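Local coordinates for Lmo2445 protein (PDB 5HZL) that is of unknown function but, as a secreted internalin-like protein of Listeria monocytogenes, carries a leucine-rich repeat domain and binds calcium ions, at residues A[132-137]-A[153-158]; A[91-96]-A[114-119]; A[122-127]-A[145-150]; A[62-67]-A[86-91]; A[174-179]-A[195-200]. All coordinates share one frame; numbering follows the deposited sequence.

How the interactions relate
All five contacts join successive turns of one leucine-rich repeat solenoid. Along the chain they come in the order 4, 2, 3 and 1, 5. Interaction 4 lies towards the N-terminal end and interaction 5 at the last strand of the repeats, their centres about 26 Å apart. Interactions 3 and 5 share the seven-stranded parallel sheet, where strands 149-151 and 174-176 are neighbours. Interaction 2 holds the smaller sheet of 91-92 and 113-115, and meets interaction 4 at G91. Interactions 1 and 3 alternate along the chain, so two turns are tied together twice. Interaction 1 touches interaction 5 through E153 and N178, beside a calcium ion.

Interaction 1. Residues A[132-137]-A[153-158]; sequences NNFGFN and ENAGLS. With CA (calcium ion), chain E.
The backbones from N132 to F136 and from N154 to S158 run the same way, 14° apart end to end, and two backbone bonds hold them. F134 N donates to A155 O (3.0 Å), and S158 N to G135 O (2.9 Å). These are two successive turns of a leucine-rich repeat solenoid, joined just after the chain leaves the parallel strands. N132 fills the asparagine position of the LxxLxLxxN repeat motif, and its amide serves its own and the preceding turn: ND2 bonds to L129 O and A108 O, OD1 to A111 N and I113 N. A type II' turn from F134 to N137 follows, with glycine G135 taking its positive-phi corner.

On the buried side F134 and L157 lie side by side. The F134 ring, swung beside its backbone N (chi1 -62°), presents CD2 to L157 CD2 at 3.7 Å and to A155 CB at 3.8 Å. At the exposed end S158 CB sits over one face of the F136 ring in a CH-pi contact, 4.2 Å from the centroid and 26° off the normal. In the other direction E153 extends fully to grip a calcium ion with both carboxylate oxygens, OE1 at 2.8 Å and OE2 at 2.7 Å.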
# COMPACT_ATOMS: atom_id res chain seq x y z
N ASN A 132 -2.58 2.41 5.34
CA ASN A 132 -3.35 3.20 4.40
C ASN A 132 -4.41 2.25 3.82
O ASN A 132 -4.74 1.25 4.46
CB ASN A 132 -2.43 3.89 3.39
CG ASN A 132 -1.74 5.10 3.99
OD1 ASN A 132 -2.39 6.09 4.33
ND2 ASN A 132 -0.42 5.06 4.08
N ASN A 133 -4.95 2.53 2.64
CA ASN A 133 -6.00 1.69 2.11
C ASN A 133 -6.02 1.69 0.60
O ASN A 133 -6.95 2.23 -0.03
CB ASN A 133 -7.34 2.17 2.68
CG ASN A 133 -8.47 1.20 2.41
OD1 ASN A 133 -8.26 -0.02 2.22
ND2 ASN A 133 -9.70 1.73 2.41
N PHE A 134 -5.00 1.06 0.03
CA PHE A 134 -4.82 0.99 -1.42
C PHE A 134 -5.80 0.15 -2.20
O PHE A 134 -6.07 0.47 -3.35
CB PHE A 134 -3.41 0.53 -1.76
CG PHE A 134 -2.35 1.45 -1.28
CD1 PHE A 134 -2.16 2.67 -1.91
CD2 PHE A 134 -1.55 1.13 -0.19
CE1 PHE A 134 -1.19 3.55 -1.46
CE2 PHE A 134 -0.58 1.99 0.26
CZ PHE A 134 -0.40 3.21 -0.37
N GLY A 135 -6.34 -0.90 -1.58
CA GLY A 135 -7.27 -1.80 -2.27
C GLY A 135 -6.45 -2.40 -3.40
O GLY A 135 -5.32 -2.85 -3.18
N PHE A 136 -6.98 -2.35 -4.62
CA PHE A 136 -6.26 -2.90 -5.78
C PHE A 136 -5.22 -1.97 -6.42
O PHE A 136 -4.54 -2.38 -7.36
CB PHE A 136 -7.24 -3.40 -6.84
CG PHE A 136 -8.10 -4.53 -6.36
CD1 PHE A 136 -7.57 -5.81 -6.22
CD2 PHE A 136 -9.45 -4.33 -6.08
CE1 PHE A 136 -8.36 -6.86 -5.78
CE2 PHE A 136 -10.24 -5.38 -5.64
CZ PHE A 136 -9.70 -6.64 -5.48
N ASN A 137 -5.07 -0.75 -5.90
CA ASN A 137 -4.10 0.22 -6.43
C ASN A 137 -2.68 0.01 -5.90
O ASN A 137 -2.18 0.81 -5.10
CB ASN A 137 -4.57 1.63 -6.12
CG ASN A 137 -5.89 1.96 -6.75
OD1 ASN A 137 -6.16 1.59 -7.88
ND2 ASN A 137 -6.72 2.66 -6.03
N GLU A 153 2.98 -2.03 5.52
CA GLU A 153 2.38 -2.98 6.44
C GLU A 153 0.94 -2.61 6.68
O GLU A 153 0.63 -1.46 6.93
CB GLU A 153 3.09 -2.94 7.79
CG GLU A 153 2.53 -3.91 8.85
CD GLU A 153 3.30 -3.87 10.15
OE1 GLU A 153 4.03 -2.91 10.39
OE2 GLU A 153 3.18 -4.79 10.98
N ASN A 154 0.06 -3.60 6.61
CA ASN A 154 -1.35 -3.41 6.90
C ASN A 154 -1.97 -2.22 6.15
O ASN A 154 -2.71 -1.43 6.72
CB ASN A 154 -1.45 -3.25 8.43
CG ASN A 154 -2.87 -3.26 8.95
OD1 ASN A 154 -3.80 -3.75 8.29
ND2 ASN A 154 -3.04 -2.74 10.17
N ALA A 155 -1.67 -2.10 4.86
CA ALA A 155 -2.14 -0.99 4.02
C ALA A 155 -3.25 -1.34 3.03
O ALA A 155 -3.46 -0.60 2.06
CB ALA A 155 -0.93 -0.43 3.26
N GLY A 156 -3.95 -2.45 3.23
CA GLY A 156 -5.02 -2.87 2.32
C GLY A 156 -4.63 -3.32 0.91
O GLY A 156 -5.51 -3.41 0.04
N LEU A 157 -3.34 -3.61 0.67
CA LEU A 157 -2.91 -4.04 -0.68
C LEU A 157 -3.65 -5.32 -1.01
O LEU A 157 -3.62 -6.27 -0.24
CB LEU A 157 -1.42 -4.26 -0.76
CG LEU A 157 -0.55 -3.01 -0.59
CD1 LEU A 157 0.90 -3.42 -0.33
CD2 LEU A 157 -0.65 -2.12 -1.82
N SER A 158 -4.30 -5.32 -2.16
CA SER A 158 -5.14 -6.43 -2.53
C SER A 158 -4.96 -6.96 -3.93
O SER A 158 -4.48 -6.26 -4.83
CB SER A 158 -6.59 -5.95 -2.42
OG SER A 158 -6.85 -5.36 -1.16
CA CA E . 5.10 -3.96 12.73

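Interaction 2. Residues A[91-96]-A[114-119]; sequences GELPDL and TVFPDA
T114 opens the contact by donating its backbone N to G91 O (2.8 Å). Its OG1 is folded back over its own backbone (chi1 62°), which lays the hydroxyl beside the G91 carbonyl without a bond. V115 comes next and pairs with E92 in a parallel bridge; its O accepts from L93 N (3.1 Å). V115 and E92 project together from the same face, with V115 CG2 3.7 Å from E92 CG, so the aliphatic stem of the glutamate runs alongside the valine. This pair of strands, 91-92 and 113-115, forms a small parallel sheet of the leucine-rich repeat solenoid, separate from its seven-stranded sheet.

At F116 the contact turns to the buried side. F116 and L93 both hold CG anti to their backbone N (chi1 -179° in each) and lie side by side, F116 CD1 3.6 Å from L93 CD2. M144 touches the phenylalanine, and L69 of helix 66-70 the leucine. P117 has no N-H to offer L93 O, so the backbone pairing stops here, and its CD lies 4.2 Å from L93 CB. Past D118, A119 turns its CB towards D95 and approaches D95 OD1 at 3.7 Å, an oxygen already bonded to S97 OG.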
# COMPACT_ATOMS: atom_id res chain seq x y z
N GLY A 91 -7.09 9.93 0.44
CA GLY A 91 -7.70 9.38 -0.77
C GLY A 91 -6.59 9.36 -1.81
O GLY A 91 -5.53 8.78 -1.56
N GLU A 92 -6.80 10.00 -2.97
CA GLU A 92 -5.77 10.05 -4.02
C GLU A 92 -4.75 11.12 -3.70
O GLU A 92 -5.08 12.29 -3.70
CB GLU A 92 -6.38 10.26 -5.41
CG GLU A 92 -7.19 9.03 -5.82
CD GLU A 92 -7.86 9.10 -7.18
OE1 GLU A 92 -7.95 10.19 -7.79
OE2 GLU A 92 -8.32 8.03 -7.62
N LEU A 93 -3.52 10.70 -3.41
CA LEU A 93 -2.44 11.64 -3.08
C LEU A 93 -1.93 12.32 -4.35
O LEU A 93 -1.59 11.64 -5.32
CB LEU A 93 -1.26 10.91 -2.42
CG LEU A 93 -0.05 11.76 -1.99
CD1 LEU A 93 -0.35 12.62 -0.76
CD2 LEU A 93 1.14 10.88 -1.69
N PRO A 94 -1.84 13.66 -4.36
CA PRO A 94 -1.34 14.27 -5.59
C PRO A 94 0.18 14.08 -5.79
O PRO A 94 0.90 13.61 -4.89
CB PRO A 94 -1.66 15.76 -5.39
CG PRO A 94 -1.52 15.94 -3.91
CD PRO A 94 -2.04 14.66 -3.30
N ASP A 95 0.63 14.44 -6.99
CA ASP A 95 2.03 14.39 -7.38
C ASP A 95 2.62 15.72 -6.87
O ASP A 95 2.35 16.78 -7.44
CB ASP A 95 2.12 14.26 -8.91
CG ASP A 95 3.55 14.29 -9.46
OD1 ASP A 95 4.47 14.79 -8.78
OD2 ASP A 95 3.73 13.83 -10.61
N LEU A 96 3.41 15.64 -5.80
CA LEU A 96 4.03 16.82 -5.18
C LEU A 96 5.51 17.04 -5.54
O LEU A 96 6.19 17.82 -4.87
CB LEU A 96 3.88 16.75 -3.65
CG LEU A 96 2.46 16.73 -3.07
CD1 LEU A 96 2.48 16.45 -1.59
CD2 LEU A 96 1.73 18.04 -3.35
N THR A 114 -5.43 6.09 -0.81
CA THR A 114 -5.94 5.04 -1.67
C THR A 114 -5.10 4.89 -2.93
O THR A 114 -5.17 3.84 -3.57
CB THR A 114 -7.40 5.33 -2.08
OG1 THR A 114 -7.49 6.56 -2.82
CG2 THR A 114 -8.30 5.39 -0.84
N VAL A 115 -4.33 5.92 -3.28
CA VAL A 115 -3.47 5.88 -4.48
C VAL A 115 -2.22 6.69 -4.21
O VAL A 115 -2.31 7.87 -3.83
CB VAL A 115 -4.13 6.55 -5.72
CG1 VAL A 115 -3.17 6.64 -6.91
CG2 VAL A 115 -5.40 5.81 -6.12
N PHE A 116 -1.06 6.06 -4.43
CA PHE A 116 0.23 6.71 -4.27
C PHE A 116 0.77 6.73 -5.70
O PHE A 116 1.33 5.73 -6.15
CB PHE A 116 1.11 5.94 -3.30
CG PHE A 116 2.45 6.56 -3.09
CD1 PHE A 116 2.60 7.62 -2.19
CD2 PHE A 116 3.55 6.11 -3.79
CE1 PHE A 116 3.85 8.21 -2.00
CE2 PHE A 116 4.79 6.69 -3.60
CZ PHE A 116 4.94 7.75 -2.71
N PRO A 117 0.64 7.86 -6.42
CA PRO A 117 1.05 7.91 -7.83
C PRO A 117 2.55 7.89 -8.11
O PRO A 117 3.38 8.17 -7.23
CB PRO A 117 0.48 9.25 -8.31
CG PRO A 117 0.62 10.13 -7.11
CD PRO A 117 0.40 9.23 -5.90
N ASP A 118 2.85 7.53 -9.36
CA ASP A 118 4.21 7.51 -9.86
C ASP A 118 4.56 9.00 -9.93
O ASP A 118 3.80 9.81 -10.48
CB ASP A 118 4.29 6.80 -11.22
CG ASP A 118 3.96 5.28 -11.14
OD1 ASP A 118 4.15 4.63 -10.07
OD2 ASP A 118 3.53 4.72 -12.17
N ALA A 119 5.69 9.34 -9.33
CA ALA A 119 6.12 10.72 -9.24
C ALA A 119 7.63 10.79 -9.23
O ALA A 119 8.31 9.92 -8.70
CB ALA A 119 5.57 11.34 -7.97

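Interaction 3. Residues A[122-127]-A[145-150]; sequences PNLTNV and EGLVSI
N126 and S149 join side chain to side chain on one face of a parallel strand pair: S149 OG donates to N126 OD1 (2.6 Å), tilted 30° from the amide plane. The serine hydroxyl bends back above its own main chain (chi1 63°), and it meets the asparagine across the strands. N126 ND2 in turn bonds to N105 OD1, so a polar row crosses three strands.

On the buried face V127 and I150 run alongside each other into the interior. With chi1 at 62°, V127 turns CG1 towards the neighbouring strand, where it leans onto I150 CG1 (3.7 Å) and L147 CD2 (3.9 Å). The same L147 methyl reaches L124 CG at 3.7 Å, so this one methyl touches both L124 and V127. Outside, T125 CG2 and V148 CG2 brush at 3.9 Å.

T125 O accepts both V148 N (2.8 Å) and S149 N (3.2 Å); V127 N then bonds to S149 O.

These are leucine-rich repeat strands of the seven-stranded parallel sheet: 126-128 lies between 105-107 and 149-151, with I106 packing on L124 and V127, and beyond 149-151 comes 174-176, where L175 touches I150.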
# COMPACT_ATOMS: atom_id res chain seq x y z
N PRO A 122 13.78 12.07 -7.24
CA PRO A 122 15.13 11.49 -7.35
C PRO A 122 15.80 11.12 -6.04
O PRO A 122 16.42 10.06 -5.94
CB PRO A 122 15.94 12.62 -8.01
CG PRO A 122 14.95 13.49 -8.69
CD PRO A 122 13.70 13.41 -7.86
N ASN A 123 15.65 11.98 -5.04
CA ASN A 123 16.27 11.81 -3.73
C ASN A 123 15.48 11.01 -2.72
O ASN A 123 15.93 10.84 -1.59
CB ASN A 123 16.56 13.19 -3.15
CG ASN A 123 17.41 14.04 -4.07
OD1 ASN A 123 18.06 13.55 -4.99
ND2 ASN A 123 17.43 15.34 -3.82
N LEU A 124 14.30 10.52 -3.10
CA LEU A 124 13.47 9.76 -2.17
C LEU A 124 14.21 8.48 -1.75
O LEU A 124 14.60 7.67 -2.59
CB LEU A 124 12.08 9.46 -2.76
CG LEU A 124 11.04 8.96 -1.75
CD1 LEU A 124 10.78 10.00 -0.67
CD2 LEU A 124 9.73 8.61 -2.45
N THR A 125 14.38 8.33 -0.45
CA THR A 125 15.10 7.22 0.17
C THR A 125 14.22 6.33 1.04
O THR A 125 14.46 5.12 1.13
CB THR A 125 16.26 7.83 1.01
OG1 THR A 125 17.25 8.31 0.10
CG2 THR A 125 16.95 6.83 1.94
N ASN A 126 13.21 6.92 1.68
CA ASN A 126 12.34 6.17 2.56
C ASN A 126 10.89 6.58 2.42
O ASN A 126 10.59 7.74 2.24
CB ASN A 126 12.78 6.45 3.99
CG ASN A 126 11.92 5.73 5.00
OD1 ASN A 126 11.71 4.54 4.93
ND2 ASN A 126 11.40 6.48 5.95
N VAL A 127 9.98 5.62 2.54
CA VAL A 127 8.56 5.90 2.42
C VAL A 127 7.79 4.98 3.39
O VAL A 127 7.96 3.78 3.34
CB VAL A 127 8.11 5.76 0.94
CG1 VAL A 127 8.31 4.34 0.40
CG2 VAL A 127 6.67 6.16 0.75
N GLU A 145 13.27 5.59 -8.19
CA GLU A 145 14.27 4.53 -8.35
C GLU A 145 15.35 4.45 -7.25
O GLU A 145 16.02 3.43 -7.11
CB GLU A 145 14.94 4.60 -9.73
CG GLU A 145 14.05 4.23 -10.93
CD GLU A 145 12.94 5.23 -11.29
OE1 GLU A 145 13.11 6.45 -11.07
OE2 GLU A 145 11.91 4.78 -11.84
N GLY A 146 15.49 5.52 -6.47
CA GLY A 146 16.48 5.57 -5.40
C GLY A 146 16.04 5.04 -4.05
O GLY A 146 16.85 5.02 -3.12
N LEU A 147 14.78 4.60 -3.93
CA LEU A 147 14.26 4.07 -2.66
C LEU A 147 15.10 2.96 -2.01
O LEU A 147 15.57 2.03 -2.68
CB LEU A 147 12.83 3.57 -2.83
CG LEU A 147 11.72 4.62 -2.89
CD1 LEU A 147 10.39 4.02 -3.35
CD2 LEU A 147 11.55 5.31 -1.54
N VAL A 148 15.30 3.10 -0.69
CA VAL A 148 16.05 2.14 0.10
C VAL A 148 15.11 1.31 0.96
O VAL A 148 15.34 0.11 1.13
CB VAL A 148 17.11 2.84 1.00
CG1 VAL A 148 17.81 1.83 1.92
CG2 VAL A 148 18.11 3.58 0.12
N SER A 149 14.07 1.93 1.50
CA SER A 149 13.12 1.20 2.33
C SER A 149 11.68 1.66 2.14
O SER A 149 11.39 2.84 2.15
CB SER A 149 13.48 1.31 3.81
OG SER A 149 13.41 2.64 4.23
N ILE A 150 10.81 0.66 1.97
CA ILE A 150 9.38 0.81 1.76
C ILE A 150 8.61 0.05 2.82
O ILE A 150 8.84 -1.14 3.04
CB ILE A 150 8.98 0.20 0.40
CG1 ILE A 150 9.61 1.02 -0.74
CG2 ILE A 150 7.46 0.13 0.24
CD1 ILE A 150 9.39 0.42 -2.11

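Interaction 4. Residues A[62-67]-A[86-91]; sequences LGLTGE and WSNNIG
L62 donates its backbone N to N88 OD1 (2.9 Å), the first of two main-chain grips on that amide oxygen. G63 has a positive phi that bends the chain around the amide; its N reaches a water weakly (3.0 Å), and the water donates to S87 O, linking the two loops. L64 N supplies the second grip on N88 OD1 (3.1 Å), and it approaches from the face of the amide plane opposite to L62 N. The L64 side chain runs alongside N88, with CB 3.6 Å from OD1, and packs on A28 and I29 of helix 27-36. L64 O accepts from N89 N (3.0 Å). T65 brings its CA-H to N89 O and stands at the N-cap of helix 66-70; chi1 of 60° turns OG1 to cap a backbone N farther along. G66, in the first turn of that helix, donates N to I90 O (2.9 Å). The amide of N88 is fixed at both ends, as ND2 bonds to L59 O and I85 O. An asparagine that secures the backbone of its own and the preceding turn in this way is a hallmark of the leucine-rich repeat.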
# COMPACT_ATOMS: atom_id res chain seq x y z
N LEU A 62 -4.40 16.56 10.40
CA LEU A 62 -5.14 17.83 10.13
C LEU A 62 -6.39 17.64 9.24
O LEU A 62 -6.92 18.60 8.70
CB LEU A 62 -4.22 18.88 9.47
CG LEU A 62 -2.99 19.33 10.26
CD1 LEU A 62 -2.06 20.16 9.37
CD2 LEU A 62 -3.38 20.09 11.51
N GLY A 63 -6.85 16.41 9.08
CA GLY A 63 -8.03 16.16 8.27
C GLY A 63 -7.91 16.50 6.79
O GLY A 63 -8.93 16.61 6.11
N LEU A 64 -6.67 16.61 6.30
CA LEU A 64 -6.41 16.96 4.91
C LEU A 64 -6.72 15.85 3.88
O LEU A 64 -6.46 14.68 4.12
CB LEU A 64 -4.95 17.37 4.74
CG LEU A 64 -4.39 18.50 5.60
CD1 LEU A 64 -2.90 18.65 5.39
CD2 LEU A 64 -5.08 19.81 5.28
N THR A 65 -7.26 16.27 2.74
CA THR A 65 -7.58 15.40 1.62
C THR A 65 -6.48 15.62 0.59
O THR A 65 -5.65 16.48 0.78
CB THR A 65 -8.92 15.79 0.98
OG1 THR A 65 -8.85 17.15 0.51
CG2 THR A 65 -10.04 15.67 1.98
N GLY A 66 -6.49 14.84 -0.49
CA GLY A 66 -5.52 14.98 -1.59
C GLY A 66 -5.62 16.38 -2.20
O GLY A 66 -4.60 17.02 -2.44
N GLU A 67 -6.86 16.83 -2.46
CA GLU A 67 -7.14 18.18 -2.98
C GLU A 67 -6.48 19.26 -2.14
O GLU A 67 -5.86 20.18 -2.67
CB GLU A 67 -8.65 18.46 -2.94
CG GLU A 67 -9.48 18.03 -4.13
CD GLU A 67 -9.37 19.00 -5.30
OE1 GLU A 67 -10.34 19.10 -6.09
OE2 GLU A 67 -8.35 19.71 -5.42
N TRP A 86 0.94 11.93 8.11
CA TRP A 86 0.24 10.84 8.79
C TRP A 86 -1.02 11.28 9.54
O TRP A 86 -1.10 12.41 9.98
CB TRP A 86 1.20 10.06 9.71
CG TRP A 86 2.06 10.87 10.64
CD1 TRP A 86 3.32 11.35 10.38
CD2 TRP A 86 1.76 11.26 11.99
NE1 TRP A 86 3.80 12.03 11.47
CE2 TRP A 86 2.88 11.99 12.47
CE3 TRP A 86 0.66 11.08 12.82
CZ2 TRP A 86 2.93 12.53 13.76
CZ3 TRP A 86 0.70 11.62 14.12
CH2 TRP A 86 1.83 12.34 14.57
N SER A 87 -1.99 10.37 9.66
CA SER A 87 -3.29 10.59 10.33
C SER A 87 -4.23 11.60 9.62
O SER A 87 -5.05 12.26 10.26
CB SER A 87 -3.13 10.88 11.82
OG SER A 87 -2.59 9.77 12.51
N ASN A 88 -4.07 11.74 8.30
CA ASN A 88 -4.92 12.61 7.47
C ASN A 88 -5.99 11.77 6.81
O ASN A 88 -6.13 10.62 7.16
CB ASN A 88 -4.07 13.42 6.48
CG ASN A 88 -3.45 14.66 7.12
OD1 ASN A 88 -4.16 15.48 7.70
ND2 ASN A 88 -2.15 14.82 6.97
N ASN A 89 -6.76 12.33 5.88
CA ASN A 89 -7.86 11.63 5.20
C ASN A 89 -7.73 11.96 3.71
O ASN A 89 -8.58 12.61 3.09
CB ASN A 89 -9.15 12.15 5.79
CG ASN A 89 -10.35 11.42 5.27
OD1 ASN A 89 -10.28 10.25 4.91
ND2 ASN A 89 -11.47 12.11 5.25
N ILE A 90 -6.64 11.46 3.16
CA ILE A 90 -6.20 11.75 1.80
C ILE A 90 -6.93 11.23 0.58
O ILE A 90 -7.33 12.04 -0.25
CB ILE A 90 -4.66 11.44 1.72
CG1 ILE A 90 -3.92 12.40 2.67
CG2 ILE A 90 -4.10 11.58 0.30
CD1 ILE A 90 -2.43 12.15 2.80
N GLY A 91 -7.09 9.93 0.44
CA GLY A 91 -7.70 9.38 -0.77
C GLY A 91 -6.59 9.36 -1.81
O GLY A 91 -5.53 8.78 -1.56
O HOH W 1 -7.33 13.64 10.15

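Interaction 5. Residues A[174-179]-A[195-200]; sequences SLILNE and LGTHSF
The F200 ring brings its CD1 to L177 CB at 4.0 Å, the two side chains crossing at a slant, and P186 also touches the ring. The second flat group, the N178 amide, receives S199 OG on OD1 in a weak bond (3.3 Å); ND2 bonds to E153 OE2. The N178 side chain doubles back (chi1 54°), which brings OD1, like CB, close to S199 OG. H198 directs its imidazole away from the other strand.

Strands 174-176 and 197-199 run parallel, their axes 4.8 Å apart at 16°. L175 N donates to T197 O (3.2 Å), and S199 N weakly to L175 O. L177 N then donates to S199 O (2.9 Å). On one face I176 CD1 meets T197 CG2 at 3.8 Å. On the other, L175 CB lies 4.1 Å from L195 CD1, and both leucines touch I189 of helix 187-191.

This strand pair ends the parallel sheet of the leucine-rich repeats: L175 and L195 supply the apolar contact on one face, while S174, T197 and S199 join I176 on the other. The N178 amide, by donating to a carboxylate oxygen of E153 that binds calcium, probably orients that carboxylate towards the metal.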
# COMPACT_ATOMS: atom_id res chain seq x y z
N SER A 174 14.90 -2.79 2.25
CA SER A 174 13.86 -3.16 3.22
C SER A 174 12.48 -3.01 2.58
O SER A 174 12.14 -1.94 2.09
CB SER A 174 13.97 -2.32 4.49
OG SER A 174 13.03 -2.76 5.46
N LEU A 175 11.69 -4.08 2.61
CA LEU A 175 10.35 -4.09 2.02
C LEU A 175 9.40 -4.80 2.99
O LEU A 175 9.41 -6.02 3.08
CB LEU A 175 10.38 -4.80 0.66
CG LEU A 175 9.08 -4.96 -0.12
CD1 LEU A 175 8.52 -3.59 -0.46
CD2 LEU A 175 9.32 -5.77 -1.38
N ILE A 176 8.57 -4.02 3.68
CA ILE A 176 7.63 -4.56 4.67
C ILE A 176 6.24 -4.62 4.05
O ILE A 176 5.67 -3.58 3.70
CB ILE A 176 7.59 -3.68 5.95
CG1 ILE A 176 8.99 -3.16 6.36
CG2 ILE A 176 6.86 -4.40 7.08
CD1 ILE A 176 10.03 -4.21 6.66
N LEU A 177 5.69 -5.83 3.93
CA LEU A 177 4.36 -6.05 3.33
C LEU A 177 3.42 -6.97 4.11
O LEU A 177 2.43 -7.45 3.55
CB LEU A 177 4.54 -6.65 1.93
CG LEU A 177 5.22 -5.80 0.87
CD1 LEU A 177 5.49 -6.63 -0.37
CD2 LEU A 177 4.34 -4.62 0.52
N ASN A 178 3.69 -7.23 5.39
CA ASN A 178 2.78 -8.09 6.16
C ASN A 178 1.41 -7.46 6.36
O ASN A 178 1.24 -6.27 6.17
CB ASN A 178 3.37 -8.51 7.52
CG ASN A 178 3.82 -7.34 8.38
OD1 ASN A 178 4.63 -6.53 7.95
ND2 ASN A 178 3.35 -7.28 9.61
N GLU A 179 0.43 -8.30 6.70
CA GLU A 179 -0.95 -7.91 7.01
C GLU A 179 -1.76 -7.25 5.89
O GLU A 179 -2.65 -6.43 6.14
CB GLU A 179 -0.96 -7.07 8.29
CG GLU A 179 -0.38 -7.84 9.47
CD GLU A 179 -0.17 -6.98 10.69
OE1 GLU A 179 -0.92 -6.00 10.88
OE2 GLU A 179 0.75 -7.28 11.49
N LEU A 195 17.34 -7.56 -0.39
CA LEU A 195 16.68 -7.21 0.85
C LEU A 195 17.25 -7.81 2.12
O LEU A 195 17.21 -9.03 2.31
CB LEU A 195 15.20 -7.62 0.76
CG LEU A 195 14.38 -7.12 -0.43
CD1 LEU A 195 12.99 -7.73 -0.36
CD2 LEU A 195 14.33 -5.61 -0.51
N GLY A 196 17.76 -6.94 2.99
CA GLY A 196 18.29 -7.34 4.30
C GLY A 196 17.16 -7.44 5.32
O GLY A 196 17.34 -8.04 6.38
N THR A 197 16.00 -6.85 5.00
CA THR A 197 14.82 -6.87 5.86
C THR A 197 13.60 -7.08 4.97
O THR A 197 13.44 -6.41 3.95
CB THR A 197 14.67 -5.53 6.62
OG1 THR A 197 15.83 -5.27 7.41
CG2 THR A 197 13.44 -5.53 7.54
N HIS A 198 12.73 -8.01 5.34
CA HIS A 198 11.53 -8.29 4.54
C HIS A 198 10.46 -9.01 5.37
O HIS A 198 10.75 -9.76 6.29
CB HIS A 198 11.89 -9.15 3.32
CG HIS A 198 12.42 -10.51 3.67
ND1 HIS A 198 13.75 -10.75 3.93
CD2 HIS A 198 11.78 -11.69 3.82
CE1 HIS A 198 13.92 -12.02 4.22
NE2 HIS A 198 12.74 -12.62 4.16
N SER A 199 9.21 -8.78 5.00
CA SER A 199 8.11 -9.39 5.69
C SER A 199 6.95 -9.55 4.75
O SER A 199 6.62 -8.62 4.00
CB SER A 199 7.72 -8.54 6.89
OG SER A 199 6.65 -9.16 7.58
N PHE A 200 6.32 -10.72 4.77
CA PHE A 200 5.17 -10.95 3.91
C PHE A 200 4.09 -11.73 4.65
O PHE A 200 3.12 -12.16 4.06
CB PHE A 200 5.63 -11.69 2.65
CG PHE A 200 4.64 -11.65 1.55
CD1 PHE A 200 4.51 -10.49 0.79
CD2 PHE A 200 3.82 -12.73 1.27
CE1 PHE A 200 3.58 -10.41 -0.24
CE2 PHE A 200 2.89 -12.66 0.25
CZ PHE A 200 2.78 -11.50 -0.51